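Local structure of mRNA export protein (Chaetomium thermophilum, 4WPM) at residues L25-K28 with N29-A32. The protein is an NXF-family factor that probably exports mRNA from the nucleus to the cytoplasm, represented here by its RNA recognition motif domain. Sequence-based numbering, arbitrary orientation.
Sequences LGLK and NSKA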
loop_
_atom_site.group_PDB
_atom_site.type_symbol
_atom_site.label_atom_id
_atom_site.label_comp_id
_atom_site.label_asym_id
_atom_site.label_seq_id
_atom_site.Cartn_x
_atom_site.Cartn_y
_atom_site.Cartn_z
ATOM N N LEU A 25 -4.535 -1.047 -5.252
ATOM C CA LEU A 25 -4.506 -1.622 -3.913
ATOM C C LEU A 25 -5.615 -2.657 -3.750
ATOM O O LEU A 25 -6.717 -2.471 -4.266
ATOM C CB LEU A 25 -4.656 -0.521 -2.862
ATOM C CG LEU A 25 -4.403 -0.886 -1.399
ATOM C CD1 LEU A 25 -2.991 -1.413 -1.182
ATOM C CD2 LEU A 25 -4.670 0.324 -0.520
ATOM N N GLY A 26 -5.319 -3.740 -3.035
ATOM C CA GLY A 26 -6.318 -4.746 -2.711
ATOM C C GLY A 26 -6.042 -6.127 -3.281
ATOM O O GLY A 26 -6.795 -7.066 -3.022
ATOM N N LEU A 27 -4.970 -6.260 -4.056
ATOM C CA LEU A 27 -4.623 -7.549 -4.648
ATOM C C LEU A 27 -4.181 -8.535 -3.571
ATOM O O LEU A 27 -4.432 -9.734 -3.674
ATOM C CB LEU A 27 -3.519 -7.390 -5.696
ATOM C CG LEU A 27 -3.122 -8.669 -6.440
ATOM C CD1 LEU A 27 -4.287 -9.217 -7.254
ATOM C CD2 LEU A 27 -1.916 -8.426 -7.333
ATOM N N LYS A 28 -3.521 -8.017 -2.540
ATOM C CA LYS A 28 -3.021 -8.845 -1.448
ATOM C C LYS A 28 -4.167 -9.489 -0.675
ATOM O O LYS A 28 -4.037 -10.604 -0.169
ATOM C CB LYS A 28 -2.164 -8.003 -0.501
ATOM C CG LYS A 28 -1.267 -8.808 0.423
ATOM C CD LYS A 28 -0.705 -7.932 1.530
ATOM C CE LYS A 28 0.457 -8.599 2.245
ATOM N NZ LYS A 28 0.922 -7.794 3.409
ATOM N N ASN A 29 -5.287 -8.779 -0.589
ATOM C CA ASN A 29 -6.460 -9.272 0.121
ATOM C C ASN A 29 -7.274 -10.253 -0.717
ATOM O O ASN A 29 -8.195 -10.897 -0.213
ATOM C CB ASN A 29 -7.349 -8.101 0.547
ATOM C CG ASN A 29 -6.571 -7.002 1.242
ATOM O OD1 ASN A 29 -6.664 -5.831 0.871
ATOM N ND2 ASN A 29 -5.799 -7.372 2.256
ATOM N N SER A 30 -6.930 -10.363 -1.996
ATOM C CA SER A 30 -7.701 -11.174 -2.929
ATOM C C SER A 30 -7.251 -12.631 -2.931
ATOM O O SER A 30 -6.213 -12.975 -2.363
ATOM C CB SER A 30 -7.588 -10.594 -4.339
ATOM O OG SER A 30 -6.495 -11.163 -5.039
ATOM N N LYS A 31 -8.042 -13.482 -3.575
ATOM C CA LYS A 31 -7.722 -14.900 -3.691
ATOM C C LYS A 31 -6.559 -15.135 -4.649
ATOM O O LYS A 31 -5.862 -16.145 -4.558
ATOM C CB LYS A 31 -8.949 -15.684 -4.157
ATOM C CG LYS A 31 -9.910 -16.037 -3.036
ATOM C CD LYS A 31 -11.354 -15.840 -3.458
ATOM C CE LYS A 31 -12.319 -16.388 -2.422
ATOM N NZ LYS A 31 -13.425 -17.164 -3.047
ATOM N N ALA A 32 -6.357 -14.199 -5.570
ATOM C CA ALA A 32 -5.294 -14.317 -6.561
ATOM C C ALA A 32 -3.915 -14.121 -5.935
ATOM O O ALA A 32 -2.898 -14.408 -6.564
ATOM C CB ALA A 32 -5.509 -13.314 -7.682
HETATM O O HOH W 1 -6.232 -13.114 0.436
#
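L27 and S30 are the ends of a type I beta turn, a local contact in the loop that leaves strand 20-25 of the RRM domain. Their CA atoms lie 5.1 Å apart, and L27 O is gripped twice from the S30 side. S30 N donates to L27 O over 3.1 Å, with the donor well above the carbonyl plane, 70° out of it. The hydroxyl S30 OG also donates to L27 O, at 2.9 Å and much nearer that plane, tilted by 19°. In turn, S30 OG accepts a weak bond from A32 N. Replacing S30 by alanine removes the hydroxyl, and L27 O would probably be left with the backbone donor alone while A32 N loses its weak acceptor. From within the turn, N29 N makes a weak bond back to G26 O, of the residue just before the turn, at 3.3 Å. The L27 side chain, its CG turned away from the backbone N (chi1 -177°), brings CD1 to 3.7 Å from S30 OG and 4.3 Å from A32 CB. A water bonds to S30 O at 2.8 Å and weakly to K28 O. Around the turn, L27 packs on V67 of strand 66-71 and L43 of helix 40-51, S30 touches A90 of strand 90-97, and K28 NZ reaches out to hydrogen-bond E96 O of the second subunit.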